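Local coordinates for transcription anti-terminator antagonist UpxZ (Bacteroides uniformis ATCC 8492, PDB 4EPZ), which probably acts as an antagonist of transcription anti-termination, contributing to the regulation of capsular polysaccharide synthesis, at residues E11-A16 and L66-N71; N61-L66 and Q85-R90; L108-S113 and R148-N153. All coordinates share one frame; numbering follows the deposited sequence.

Contact 1: E11-A16 and L66-N71; sequences ELQRMA and LLMGYN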
ATOM      1  N   GLU A  11      -0.324   4.822  12.100  1.00 21.47           N
ATOM      2  CA  GLU A  11       0.553   3.917  12.860  1.00 24.44           C
ATOM      3  C   GLU A  11       0.780   2.643  12.056  1.00 24.69           C
ATOM      4  O   GLU A  11       1.918   2.220  11.904  1.00 24.66           O
ATOM      5  CB  GLU A  11      -0.059   3.569  14.218  1.00 27.13           C
ATOM      6  CG  GLU A  11       0.210   4.566  15.326  1.00 39.85           C
ATOM      7  CD  GLU A  11      -0.580   4.353  16.608  1.00 59.35           C
ATOM      8  OE1 GLU A  11      -1.154   3.255  16.802  1.00 41.35           O
ATOM      9  OE2 GLU A  11      -0.616   5.295  17.433  1.00 50.77           O
ATOM     10  N   LEU A  12      -0.306   2.075  11.495  1.00 21.70           N
ATOM     11  CA  LEU A  12      -0.242   0.883  10.664  1.00 21.13           C
ATOM     12  C   LEU A  12       0.581   1.154   9.399  1.00 23.28           C
ATOM     13  O   LEU A  12       1.383   0.312   9.036  1.00 20.78           O
ATOM     14  CB  LEU A  12      -1.642   0.368  10.283  1.00 20.17           C
ATOM     15  CG  LEU A  12      -1.667  -0.952   9.495  1.00 21.89           C
ATOM     16  CD1 LEU A  12      -0.830  -2.082  10.200  1.00 23.79           C
ATOM     17  CD2 LEU A  12      -3.107  -1.431   9.273  1.00 23.66           C
ATOM     18  N   GLN A  13       0.386   2.308   8.716  1.00 20.29           N
ATOM     19  CA  GLN A  13       1.206   2.605   7.525  1.00 20.15           C
ATOM     20  C   GLN A  13       2.707   2.588   7.868  1.00 23.41           C
ATOM     21  O   GLN A  13       3.492   2.011   7.116  1.00 23.40           O
ATOM     22  CB  GLN A  13       0.868   3.996   6.973  1.00 20.54           C
ATOM     23  CG  GLN A  13      -0.424   4.024   6.197  1.00 20.41           C
ATOM     24  CD  GLN A  13      -0.766   5.439   5.805  1.00 25.43           C
ATOM     25  OE1 GLN A  13       0.100   6.301   5.646  1.00 24.87           O
ATOM     26  NE2 GLN A  13      -2.038   5.713   5.661  1.00 20.05           N
ATOM     27  N   ARG A  14       3.054   3.219   9.015  1.00 22.97           N
ATOM     28  CA  ARG A  14       4.429   3.315   9.486  0.60 23.98           C
ATOM     29  C   ARG A  14       4.993   1.910   9.800  1.00 26.47           C
ATOM     30  O   ARG A  14       6.094   1.567   9.340  1.00 25.59           O
ATOM     31  CB  ARG A  14       4.480   4.212  10.731  0.60 28.01           C
ATOM     32  CG  ARG A  14       5.141   5.564  10.479  0.60 38.69           C
ATOM     33  CD  ARG A  14       4.551   6.732  11.263  0.60 38.84           C
ATOM     34  NE  ARG A  14       4.247   6.454  12.672  0.60 30.43           N
ATOM     35  CZ  ARG A  14       3.143   6.880  13.280  0.60 42.06           C
ATOM     36  NH1 ARG A  14       2.236   7.578  12.610  0.60 32.93           N
ATOM     37  NH2 ARG A  14       2.934   6.608  14.560  0.60 38.97           N
HETATM   38  N   MSE A  15       4.237   1.109  10.555  1.00 24.29           N
HETATM   39  CA  MSE A  15       4.672  -0.232  10.962  0.60 23.64           C
HETATM   40  C   MSE A  15       4.808  -1.166   9.774  1.00 27.05           C
HETATM   41  O   MSE A  15       5.790  -1.925   9.713  1.00 25.73           O
HETATM   42  CB  MSE A  15       3.729  -0.830  11.995  0.60 25.14           C
HETATM   43  CG  MSE A  15       4.385  -1.945  12.774  0.60 30.95           C
HETATM   44 SE   MSE A  15       3.258  -2.565  14.177  0.45 37.03          SE
HETATM   45  CE  MSE A  15       3.750  -1.212  15.568  0.60 35.54           C
ATOM     46  N   ALA A  16       3.846  -1.100   8.821  1.00 22.91           N
ATOM     47  CA  ALA A  16       3.905  -1.946   7.637  1.00 22.13           C
ATOM     48  C   ALA A  16       5.144  -1.576   6.809  1.00 25.72           C
ATOM     49  O   ALA A  16       5.854  -2.458   6.334  1.00 23.63           O
ATOM     50  CB  ALA A  16       2.626  -1.805   6.802  1.00 22.05           C
ATOM     51  N   LEU A  66      -4.433  -0.490   5.255  1.00 17.19           N
ATOM     52  CA  LEU A  66      -4.900  -1.886   5.164  1.00 17.82           C
ATOM     53  C   LEU A  66      -4.190  -2.635   4.075  1.00 19.54           C
ATOM     54  O   LEU A  66      -3.783  -3.778   4.302  1.00 20.03           O
ATOM     55  CB  LEU A  66      -6.408  -1.927   4.955  1.00 17.96           C
ATOM     56  CG  LEU A  66      -7.237  -1.498   6.160  1.00 20.78           C
ATOM     57  CD1 LEU A  66      -8.706  -1.299   5.746  1.00 21.74           C
ATOM     58  CD2 LEU A  66      -7.091  -2.531   7.323  1.00 24.30           C
ATOM     59  N   LEU A  67      -4.009  -2.005   2.896  1.00 19.91           N
ATOM     60  CA  LEU A  67      -3.327  -2.665   1.776  1.00 19.71           C
ATOM     61  C   LEU A  67      -1.869  -2.905   2.114  1.00 23.31           C
ATOM     62  O   LEU A  67      -1.321  -3.982   1.840  1.00 22.67           O
ATOM     63  CB  LEU A  67      -3.447  -1.818   0.491  1.00 19.91           C
ATOM     64  CG  LEU A  67      -3.439  -2.554  -0.840  1.00 23.49           C
ATOM     65  CD1 LEU A  67      -4.315  -3.830  -0.803  1.00 24.26           C
ATOM     66  CD2 LEU A  67      -3.878  -1.593  -1.972  1.00 22.16           C
HETATM   67  N   MSE A  68      -1.227  -1.884   2.692  1.00 18.31           N
HETATM   68  CA  MSE A  68       0.169  -1.998   3.126  1.00 16.72           C
HETATM   69  C   MSE A  68       0.329  -3.078   4.221  1.00 21.46           C
HETATM   70  O   MSE A  68       1.236  -3.916   4.122  1.00 21.87           O
HETATM   71  CB  MSE A  68       0.692  -0.649   3.627  1.00 18.08           C
HETATM   72  CG  MSE A  68       0.838   0.342   2.500  1.00 21.00           C
HETATM   73 SE   MSE A  68       1.661   1.972   3.125  0.75 23.74          SE
HETATM   74  CE  MSE A  68       3.421   1.279   3.591  1.00 21.47           C
ATOM     75  N   GLY A  69      -0.582  -3.072   5.206  1.00 18.70           N
ATOM     76  CA  GLY A  69      -0.581  -3.996   6.337  1.00 20.08           C
ATOM     77  C   GLY A  69      -0.685  -5.438   5.890  1.00 21.75           C
ATOM     78  O   GLY A  69       0.170  -6.263   6.227  1.00 20.88           O
ATOM     79  N   TYR A  70      -1.721  -5.742   5.084  1.00 18.90           N
ATOM     80  CA  TYR A  70      -1.915  -7.113   4.596  1.00 18.43           C
ATOM     81  C   TYR A  70      -0.798  -7.538   3.611  1.00 24.12           C
ATOM     82  O   TYR A  70      -0.475  -8.727   3.540  1.00 24.06           O
ATOM     83  CB  TYR A  70      -3.304  -7.300   3.983  1.00 18.69           C
ATOM     84  CG  TYR A  70      -4.427  -7.361   5.005  1.00 20.73           C
ATOM     85  CD1 TYR A  70      -4.404  -8.287   6.045  1.00 22.05           C
ATOM     86  CD2 TYR A  70      -5.529  -6.516   4.910  1.00 20.54           C
ATOM     87  CE1 TYR A  70      -5.428  -8.336   7.003  1.00 22.01           C
ATOM     88  CE2 TYR A  70      -6.565  -6.566   5.851  1.00 21.71           C
ATOM     89  CZ  TYR A  70      -6.511  -7.479   6.889  1.00 24.96           C
ATOM     90  OH  TYR A  70      -7.529  -7.527   7.805  1.00 26.96           O
ATOM     91  N   ASN A  71      -0.151  -6.589   2.913  1.00 21.51           N
ATOM     92  CA  ASN A  71       0.975  -6.976   2.067  1.00 21.79           C
ATOM     93  C   ASN A  71       2.229  -7.176   2.888  1.00 24.13           C
ATOM     94  O   ASN A  71       3.046  -8.010   2.518  1.00 26.68           O
ATOM     95  CB  ASN A  71       1.257  -5.957   0.969  1.00 21.51           C
ATOM     96  CG  ASN A  71       0.433  -6.263  -0.252  1.00 30.26           C
ATOM     97  OD1 ASN A  71       0.677  -7.258  -0.969  1.00 29.85           O
ATOM     98  ND2 ASN A  71      -0.667  -5.544  -0.401  1.00 21.36           N
TER
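Buried helix-to-helix packing, carried by L12, Q13 and A16 on one side and L66, M68 and G69 on the other, joins helix 5-20 to helix 56-72 near the centre of the molecule. No hydrogen bond links the two segments. Their axes run broadly in the same direction, 35° apart, and come within 8.5 Å, consistent with the small A16 and G69 at the crossing. A16 and G69 have the nearest alpha carbons, 5.1 Å between the two CA atoms. The methyl of A16 rests on the backbone of the facing helix, with CB 3.7 Å from M68 C, and also meets M68 CB at 3.9 Å. M68, a selenomethionine, does not run straight out: its chain bends at the last torsion (chi3 65°) and brings CE back to within 3.6 Å of Q13 O, while SE lies alongside Q13 CG. L12 reaches over with both branches, CD1 meeting G69 CA at 4.3 Å and CD2 approaching L66 N. The amide end of Q13 reaches back to N61 of helix 56-72, where NE2 probably donates to N61 O. L12 also touches S45 of helix 32-49, and M68 touches W110 of helix 102-115. A close helix crossing with Ala and Gly at the nearest point, flanked by larger apolar side chains, is characteristic of the core of an all-alpha helical fold.

Contact 2: N61-L66 and Q85-R90; sequences NLCLAL and QVILDR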
ATOM      1  N   ASN A  61      -6.482   7.070   3.703  1.00 16.28           N
ATOM      2  CA  ASN A  61      -5.446   6.668   4.663  1.00 15.35           C
ATOM      3  C   ASN A  61      -5.754   5.291   5.249  1.00 18.47           C
ATOM      4  O   ASN A  61      -4.828   4.500   5.447  1.00 18.58           O
ATOM      5  CB  ASN A  61      -5.334   7.706   5.775  1.00 16.69           C
ATOM      6  CG  ASN A  61      -4.460   8.834   5.314  1.00 22.36           C
ATOM      7  OD1 ASN A  61      -3.249   8.659   5.169  1.00 20.93           O
ATOM      8  ND2 ASN A  61      -5.049   9.987   5.015  1.00 19.54           N
ATOM      9  N   LEU A  62      -7.048   5.029   5.557  1.00 17.82           N
ATOM     10  CA  LEU A  62      -7.459   3.712   6.061  1.00 20.05           C
ATOM     11  C   LEU A  62      -7.140   2.622   5.028  1.00 20.26           C
ATOM     12  O   LEU A  62      -6.540   1.587   5.363  1.00 19.21           O
ATOM     13  CB  LEU A  62      -8.966   3.726   6.348  1.00 22.51           C
ATOM     14  CG  LEU A  62      -9.448   4.275   7.685  1.00 31.21           C
ATOM     15  CD1 LEU A  62     -10.990   4.334   7.679  1.00 32.44           C
ATOM     16  CD2 LEU A  62      -9.008   3.344   8.852  1.00 36.60           C
ATOM     17  N   CYS A  63      -7.555   2.841   3.768  1.00 17.39           N
ATOM     18  CA  CYS A  63      -7.323   1.873   2.698  1.00 17.84           C
ATOM     19  C   CYS A  63      -5.857   1.645   2.469  1.00 18.93           C
ATOM     20  O   CYS A  63      -5.445   0.507   2.261  1.00 17.82           O
ATOM     21  CB  CYS A  63      -7.999   2.334   1.424  1.00 19.00           C
ATOM     22  SG  CYS A  63      -9.781   2.159   1.501  1.00 23.13           S
ATOM     23  N   LEU A  64      -5.066   2.732   2.444  1.00 15.93           N
ATOM     24  CA  LEU A  64      -3.637   2.564   2.240  1.00 15.52           C
ATOM     25  C   LEU A  64      -3.020   1.759   3.384  1.00 19.00           C
ATOM     26  O   LEU A  64      -2.256   0.826   3.117  1.00 18.15           O
ATOM     27  CB  LEU A  64      -2.928   3.910   2.099  1.00 15.21           C
ATOM     28  CG  LEU A  64      -1.403   3.803   1.884  1.00 18.88           C
ATOM     29  CD1 LEU A  64      -1.076   3.051   0.584  1.00 20.69           C
ATOM     30  CD2 LEU A  64      -0.750   5.184   1.907  1.00 18.10           C
ATOM     31  N   ALA A  65      -3.383   2.083   4.646  1.00 17.68           N
ATOM     32  CA  ALA A  65      -2.866   1.321   5.792  1.00 17.68           C
ATOM     33  C   ALA A  65      -3.202  -0.179   5.665  1.00 19.57           C
ATOM     34  O   ALA A  65      -2.347  -1.020   5.927  1.00 17.94           O
ATOM     35  CB  ALA A  65      -3.435   1.868   7.101  1.00 19.58           C
ATOM     36  N   LEU A  66      -4.433  -0.490   5.255  1.00 17.19           N
ATOM     37  CA  LEU A  66      -4.900  -1.886   5.164  1.00 17.82           C
ATOM     38  C   LEU A  66      -4.190  -2.635   4.075  1.00 19.54           C
ATOM     39  O   LEU A  66      -3.783  -3.778   4.302  1.00 20.03           O
ATOM     40  CB  LEU A  66      -6.408  -1.927   4.955  1.00 17.96           C
ATOM     41  CG  LEU A  66      -7.237  -1.498   6.160  1.00 20.78           C
ATOM     42  CD1 LEU A  66      -8.706  -1.299   5.746  1.00 21.74           C
ATOM     43  CD2 LEU A  66      -7.091  -2.531   7.323  1.00 24.30           C
ATOM     44  N   GLN A  85      -9.221  -7.550  -1.895  1.00 17.49           N
ATOM     45  CA  GLN A  85     -10.134  -7.128  -2.960  1.00 16.56           C
ATOM     46  C   GLN A  85     -11.195  -6.203  -2.414  1.00 20.07           C
ATOM     47  O   GLN A  85     -11.551  -5.238  -3.085  1.00 17.32           O
ATOM     48  CB  GLN A  85     -10.753  -8.319  -3.680  1.00 18.40           C
ATOM     49  CG  GLN A  85      -9.635  -9.098  -4.422  1.00 26.56           C
ATOM     50  CD  GLN A  85     -10.244  -9.793  -5.582  1.00 43.32           C
ATOM     51  OE1 GLN A  85     -11.200 -10.544  -5.427  1.00 35.97           O
ATOM     52  NE2 GLN A  85      -9.789  -9.472  -6.768  1.00 33.49           N
ATOM     53  N   VAL A  86     -11.690  -6.451  -1.169  1.00 16.34           N
ATOM     54  CA  VAL A  86     -12.626  -5.490  -0.546  1.00 16.55           C
ATOM     55  C   VAL A  86     -11.962  -4.087  -0.469  1.00 18.09           C
ATOM     56  O   VAL A  86     -12.592  -3.071  -0.773  1.00 16.24           O
ATOM     57  CB  VAL A  86     -13.078  -5.998   0.859  1.00 19.60           C
ATOM     58  CG1 VAL A  86     -13.931  -4.939   1.587  1.00 18.25           C
ATOM     59  CG2 VAL A  86     -13.820  -7.342   0.738  1.00 19.75           C
ATOM     60  N   ILE A  87     -10.691  -4.030  -0.052  1.00 14.71           N
ATOM     61  CA  ILE A  87      -9.946  -2.782   0.089  1.00 14.91           C
ATOM     62  C   ILE A  87      -9.743  -2.129  -1.259  1.00 16.51           C
ATOM     63  O   ILE A  87      -9.962  -0.902  -1.407  1.00 16.32           O
ATOM     64  CB  ILE A  87      -8.597  -3.067   0.804  1.00 16.45           C
ATOM     65  CG1 ILE A  87      -8.867  -3.554   2.234  1.00 17.91           C
ATOM     66  CG2 ILE A  87      -7.757  -1.788   0.828  1.00 17.04           C
ATOM     67  CD1 ILE A  87      -7.674  -4.408   2.763  1.00 20.43           C
ATOM     68  N   LEU A  88      -9.337  -2.914  -2.262  1.00 14.98           N
ATOM     69  CA  LEU A  88      -9.177  -2.373  -3.605  1.00 15.52           C
ATOM     70  C   LEU A  88     -10.476  -1.742  -4.123  1.00 16.44           C
ATOM     71  O   LEU A  88     -10.446  -0.644  -4.694  1.00 16.56           O
ATOM     72  CB  LEU A  88      -8.713  -3.462  -4.569  1.00 16.42           C
ATOM     73  CG  LEU A  88      -7.276  -3.871  -4.397  1.00 20.59           C
ATOM     74  CD1 LEU A  88      -7.045  -5.239  -5.048  1.00 22.23           C
ATOM     75  CD2 LEU A  88      -6.284  -2.803  -4.941  1.00 24.59           C
ATOM     76  N   ASP A  89     -11.607  -2.399  -3.868  1.00 16.13           N
ATOM     77  CA  ASP A  89     -12.908  -1.865  -4.305  1.00 16.20           C
ATOM     78  C   ASP A  89     -13.187  -0.523  -3.616  1.00 20.63           C
ATOM     79  O   ASP A  89     -13.601   0.447  -4.275  1.00 20.28           O
ATOM     80  CB  ASP A  89     -14.011  -2.890  -3.991  1.00 17.09           C
ATOM     81  CG  ASP A  89     -15.343  -2.477  -4.530  1.00 22.01           C
ATOM     82  OD1 ASP A  89     -15.487  -2.433  -5.768  1.00 21.82           O
ATOM     83  OD2 ASP A  89     -16.259  -2.248  -3.716  1.00 26.26           O
ATOM     84  N   ARG A  90     -12.863  -0.433  -2.323  1.00 16.62           N
ATOM     85  CA  ARG A  90     -13.023   0.839  -1.600  1.00 16.32           C
ATOM     86  C   ARG A  90     -12.121   1.930  -2.201  1.00 16.85           C
ATOM     87  O   ARG A  90     -12.529   3.105  -2.278  1.00 17.77           O
ATOM     88  CB  ARG A  90     -12.720   0.634  -0.113  1.00 16.81           C
ATOM     89  CG  ARG A  90     -13.828  -0.167   0.606  1.00 18.24           C
ATOM     90  CD  ARG A  90     -13.329  -0.645   1.966  1.00 22.06           C
ATOM     91  NE  ARG A  90     -12.921   0.470   2.825  1.00 24.03           N
ATOM     92  CZ  ARG A  90     -12.443   0.334   4.057  1.00 33.33           C
ATOM     93  NH1 ARG A  90     -12.331  -0.870   4.604  1.00 29.53           N
ATOM     94  NH2 ARG A  90     -12.085   1.399   4.755  1.00 26.34           N
TER
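C63 and R90 share the same first torsion, with SG of the one and CG of the other each anti to its own carbonyl carbon, and the R90 chain then bends at chi3 (59°), carrying its guanidinium past the sulfur toward L66 and L62. I87 sets its two branches differently: CG2 stands anti to the backbone N and faces C63, whereas CG1 carries CD1 toward L66. The setting is an antiparallel helical hairpin, made by helix 56-72 and the next helix in the chain, 80-92. The short segments are 9.7 Å apart at their closest, with N-to-C directions 150° apart, and C63 lies opposite I87. The contact is mostly between apolar side chains. I87 CD1 presses on L66 CB at 3.5 Å, the two side chains crossing obliquely, and the I87 CG2 methyl packs against the backbone at C63 O, 3.6 Å away. At the C-terminal end of 85-90, R90 continues the contact. Its aliphatic root lies against the sulfur, CB to C63 SG 3.7 Å, and NE follows it past the same atom. Beyond, NH1 comes within 3.8 Å of L66 CD1, and NH2 approaches L62 CB. These are van der Waals contacts, and the charge is met by E59, whose OE2 forms a salt bridge with R90 NE. That bond, made to the same helix one turn before C63, probably helps hold the guanidinium beside its apolar neighbours. Helix 32-49 covers the pair from another side, L48 touching L62 and L66 while F49 touches I87. At the polar end of the seam, C63 SG stands 3.8 Å from R90 NE.

Contact 3: L108-S113 and R148-N153; sequences LTWGYS and RNFEEN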
ATOM      1  N   LEU A 108      -2.251   4.663  -5.760  1.00 14.83           N
ATOM      2  CA  LEU A 108      -2.145   4.235  -7.170  1.00 15.94           C
ATOM      3  C   LEU A 108      -1.101   3.146  -7.315  1.00 16.82           C
ATOM      4  O   LEU A 108      -1.356   2.173  -8.030  1.00 15.80           O
ATOM      5  CB  LEU A 108      -1.774   5.392  -8.102  1.00 15.99           C
ATOM      6  CG  LEU A 108      -2.819   6.499  -8.316  1.00 18.72           C
ATOM      7  CD1 LEU A 108      -2.120   7.768  -8.816  1.00 19.10           C
ATOM      8  CD2 LEU A 108      -3.900   6.029  -9.337  1.00 21.84           C
ATOM      9  N   THR A 109       0.048   3.265  -6.599  1.00 14.72           N
ATOM     10  CA  THR A 109       1.139   2.308  -6.740  1.00 14.75           C
ATOM     11  C   THR A 109       0.744   0.967  -6.117  1.00 16.38           C
ATOM     12  O   THR A 109       0.907  -0.086  -6.742  1.00 16.58           O
ATOM     13  CB  THR A 109       2.420   2.905  -6.141  1.00 18.14           C
ATOM     14  OG1 THR A 109       2.693   4.100  -6.851  1.00 18.48           O
ATOM     15  CG2 THR A 109       3.588   1.939  -6.249  1.00 16.95           C
ATOM     16  N   TRP A 110       0.278   0.987  -4.866  1.00 16.52           N
ATOM     17  CA  TRP A 110      -0.168  -0.247  -4.203  1.00 16.42           C
ATOM     18  C   TRP A 110      -1.355  -0.881  -4.924  1.00 15.90           C
ATOM     19  O   TRP A 110      -1.408  -2.110  -5.047  1.00 16.44           O
ATOM     20  CB  TRP A 110      -0.507   0.022  -2.740  1.00 15.90           C
ATOM     21  CG  TRP A 110       0.736   0.046  -1.922  1.00 18.75           C
ATOM     22  CD1 TRP A 110       1.434   1.148  -1.531  1.00 21.90           C
ATOM     23  CD2 TRP A 110       1.559  -1.087  -1.605  1.00 20.03           C
ATOM     24  NE1 TRP A 110       2.589   0.768  -0.875  1.00 23.21           N
ATOM     25  CE2 TRP A 110       2.698  -0.600  -0.922  1.00 24.27           C
ATOM     26  CE3 TRP A 110       1.396  -2.479  -1.747  1.00 21.04           C
ATOM     27  CZ2 TRP A 110       3.690  -1.452  -0.415  1.00 24.74           C
ATOM     28  CZ3 TRP A 110       2.382  -3.319  -1.241  1.00 23.78           C
ATOM     29  CH2 TRP A 110       3.524  -2.806  -0.616  1.00 25.49           C
ATOM     30  N   GLY A 111      -2.288  -0.065  -5.406  1.00 14.39           N
ATOM     31  CA  GLY A 111      -3.441  -0.581  -6.154  1.00 13.94           C
ATOM     32  C   GLY A 111      -2.996  -1.239  -7.451  1.00 16.14           C
ATOM     33  O   GLY A 111      -3.431  -2.361  -7.775  1.00 17.16           O
ATOM     34  N   TYR A 112      -2.031  -0.624  -8.146  1.00 14.55           N
ATOM     35  CA  TYR A 112      -1.463  -1.249  -9.366  1.00 15.54           C
ATOM     36  C   TYR A 112      -0.788  -2.590  -9.019  1.00 19.20           C
ATOM     37  O   TYR A 112      -0.909  -3.568  -9.773  1.00 18.37           O
ATOM     38  CB  TYR A 112      -0.434  -0.284 -10.008  1.00 15.96           C
ATOM     39  CG  TYR A 112       0.390  -0.918 -11.108  1.00 16.12           C
ATOM     40  CD1 TYR A 112      -0.153  -1.137 -12.374  1.00 18.34           C
ATOM     41  CD2 TYR A 112       1.714  -1.286 -10.886  1.00 18.34           C
ATOM     42  CE1 TYR A 112       0.608  -1.725 -13.389  1.00 20.23           C
ATOM     43  CE2 TYR A 112       2.466  -1.911 -11.879  1.00 20.60           C
ATOM     44  CZ  TYR A 112       1.916  -2.096 -13.136  1.00 26.79           C
ATOM     45  OH  TYR A 112       2.680  -2.650 -14.130  1.00 31.46           O
ATOM     46  N   SER A 113      -0.054  -2.657  -7.890  1.00 17.00           N
ATOM     47  CA  SER A 113       0.646  -3.905  -7.563  1.00 16.40           C
ATOM     48  C   SER A 113      -0.294  -5.097  -7.395  1.00 19.40           C
ATOM     49  O   SER A 113       0.118  -6.249  -7.591  1.00 20.48           O
ATOM     50  CB  SER A 113       1.430  -3.740  -6.277  1.00 19.32           C
ATOM     51  OG  SER A 113       0.613  -3.835  -5.119  1.00 18.95           O
ATOM     52  N   ARG A 148       8.427   1.065  -9.920  1.00 19.57           N
ATOM     53  CA  ARG A 148       9.270   0.436 -10.925  1.00 20.33           C
ATOM     54  C   ARG A 148       9.452  -1.067 -10.639  1.00 22.85           C
ATOM     55  O   ARG A 148       9.373  -1.872 -11.574  1.00 21.84           O
ATOM     56  CB  ARG A 148      10.624   1.128 -11.021  1.00 18.50           C
ATOM     57  CG  ARG A 148      11.431   0.651 -12.250  1.00 29.15           C
ATOM     58  CD  ARG A 148      12.852   1.132 -12.258  1.00 37.96           C
ATOM     59  NE  ARG A 148      13.611   0.670 -11.091  1.00 46.13           N
ATOM     60  CZ  ARG A 148      13.942   1.447 -10.064  1.00 64.71           C
ATOM     61  NH1 ARG A 148      13.586   2.728 -10.046  1.00 50.05           N
ATOM     62  NH2 ARG A 148      14.620   0.947  -9.040  1.00 55.85           N
ATOM     63  N   ASN A 149       9.649  -1.449  -9.351  1.00 19.87           N
ATOM     64  CA  ASN A 149       9.826  -2.852  -8.985  0.60 19.82           C
ATOM     65  C   ASN A 149       8.544  -3.655  -9.284  1.00 23.81           C
ATOM     66  O   ASN A 149       8.641  -4.773  -9.786  1.00 22.96           O
ATOM     67  CB  ASN A 149      10.245  -2.977  -7.537  0.60 21.68           C
ATOM     68  CG  ASN A 149      11.718  -2.646  -7.320  0.60 44.60           C
ATOM     69  OD1 ASN A 149      12.581  -2.927  -8.161  0.60 42.14           O
ATOM     70  ND2 ASN A 149      12.052  -2.081  -6.172  0.60 33.96           N
ATOM     71  N   PHE A 150       7.350  -3.074  -9.012  1.00 19.93           N
ATOM     72  CA  PHE A 150       6.096  -3.786  -9.329  1.00 17.91           C
ATOM     73  C   PHE A 150       5.969  -3.986 -10.855  1.00 23.27           C
ATOM     74  O   PHE A 150       5.574  -5.063 -11.309  1.00 22.57           O
ATOM     75  CB  PHE A 150       4.884  -3.011  -8.782  1.00 18.29           C
ATOM     76  CG  PHE A 150       4.759  -3.056  -7.271  1.00 19.47           C
ATOM     77  CD1 PHE A 150       4.877  -4.262  -6.582  1.00 23.11           C
ATOM     78  CD2 PHE A 150       4.405  -1.913  -6.550  1.00 20.53           C
ATOM     79  CE1 PHE A 150       4.747  -4.306  -5.187  1.00 24.07           C
ATOM     80  CE2 PHE A 150       4.254  -1.966  -5.160  1.00 23.36           C
ATOM     81  CZ  PHE A 150       4.424  -3.161  -4.494  1.00 22.28           C
ATOM     82  N   GLU A 151       6.337  -2.964 -11.635  1.00 20.55           N
ATOM     83  CA  GLU A 151       6.241  -3.046 -13.093  1.00 22.46           C
ATOM     84  C   GLU A 151       7.176  -4.132 -13.631  1.00 26.66           C
ATOM     85  O   GLU A 151       6.758  -4.958 -14.452  1.00 27.68           O
ATOM     86  CB  GLU A 151       6.575  -1.699 -13.738  1.00 24.11           C
ATOM     87  CG  GLU A 151       5.514  -0.630 -13.534  1.00 25.65           C
ATOM     88  CD  GLU A 151       5.923   0.740 -14.032  1.00 31.62           C
ATOM     89  OE1 GLU A 151       7.127   0.962 -14.290  1.00 36.86           O
ATOM     90  OE2 GLU A 151       5.026   1.589 -14.195  1.00 30.24           O
ATOM     91  N   GLU A 152       8.423  -4.164 -13.147  1.00 23.66           N
ATOM     92  CA  GLU A 152       9.436  -5.123 -13.610  0.60 23.28           C
ATOM     93  C   GLU A 152       9.199  -6.570 -13.143  1.00 27.85           C
ATOM     94  O   GLU A 152       9.774  -7.512 -13.723  1.00 29.31           O
ATOM     95  CB  GLU A 152      10.804  -4.659 -13.127  0.60 24.73           C
ATOM     96  CG  GLU A 152      11.263  -3.387 -13.810  0.60 25.38           C
ATOM     97  CD  GLU A 152      12.647  -2.919 -13.399  0.60 34.72           C
ATOM     98  OE1 GLU A 152      13.255  -3.554 -12.507  0.60 29.10           O
ATOM     99  OE2 GLU A 152      13.115  -1.903 -13.957  0.60 25.95           O
ATOM    100  N   ASN A 153       8.420  -6.766 -12.071  1.00 22.38           N
ATOM    101  CA  ASN A 153       8.217  -8.103 -11.504  1.00 22.17           C
ATOM    102  C   ASN A 153       6.785  -8.598 -11.640  1.00 24.80           C
ATOM    103  O   ASN A 153       6.348  -9.473 -10.876  1.00 26.24           O
ATOM    104  CB  ASN A 153       8.630  -8.092 -10.043  1.00 25.45           C
ATOM    105  CG  ASN A 153      10.115  -7.888  -9.909  1.00 36.11           C
ATOM    106  OD1 ASN A 153      10.917  -8.609 -10.511  1.00 38.78           O
ATOM    107  ND2 ASN A 153      10.506  -6.869  -9.188  1.00 38.84           N
TER
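The hydroxyl of S113 donates through OG to W110 O at 2.7 Å, and the same two residues meet the phenyl ring of F150 reaching across from helix 138-152 to helix 102-115. OG occupies the position between the backbone N and the carbonyl carbon (chi1 79°), which turns the hydroxyl back onto W110 O; S113 CB faces the F150 ring, at an approach modelled too close to be read closely. The donor approaches W110 O from slightly off the carbonyl plane. At its far end F150 points an edge at W110: F150 CZ lies over one face of the indole, toward its rim, 3.8 Å from W110 CZ3. This is a T-shaped pair, with planes at 68° and centroids of the F150 ring and the six-membered ring of W110 5.3 Å apart. T109 closes another side, its CG2 lying in the plane of the phenyl and 3.9 Å from F150 CD2. F150 thus packs as a knob into the hole formed by T109, W110, Y112 and S113, where the axes of segments 108-113 and 148-152 run nearly parallel, 17° apart. A leucine here would probably lose the edge-to-face contact with W110 and leave the hole among T109, W110, Y112 and S113 less well filled. Y112 slides past F150 in the opposite direction, the edge of its ring, at Y112 CE2, meeting F150 CB at 4.1 Å. Its hydroxyl ends at the aliphatic part of E151, Y112 OH to E151 CG 3.5 Å. The carboxylate of E151 goes on to H125, whose NE2 is hydrogen-bonded to OE2. F150 O accepts a hydrogen bond from Y116 OH, and Y116 also meets the Y112 ring edge-to-face.

In the fold
Contacts 1 and 2 use different sides of helix 56-72 and share L66; their centres lie 10 Å apart. L12 CD2, packing at 3.5 Å from A65 O, ties one to the other, and Y70 CD2 packs on I87 CD1 at 3.7 Å. Contact 3 lies 16 Å from each, centre to centre, and is joined to both through W110: N71 CB approaches W110 CZ3 to 3.6 Å, and L64 CD1 approaches W110 CD1 to 3.8 Å. Calcium ions are bound nearby: the side chain of L62 lies about 7 Å from one and that of S113 about 7 Å from another, neither near enough to coordinate it.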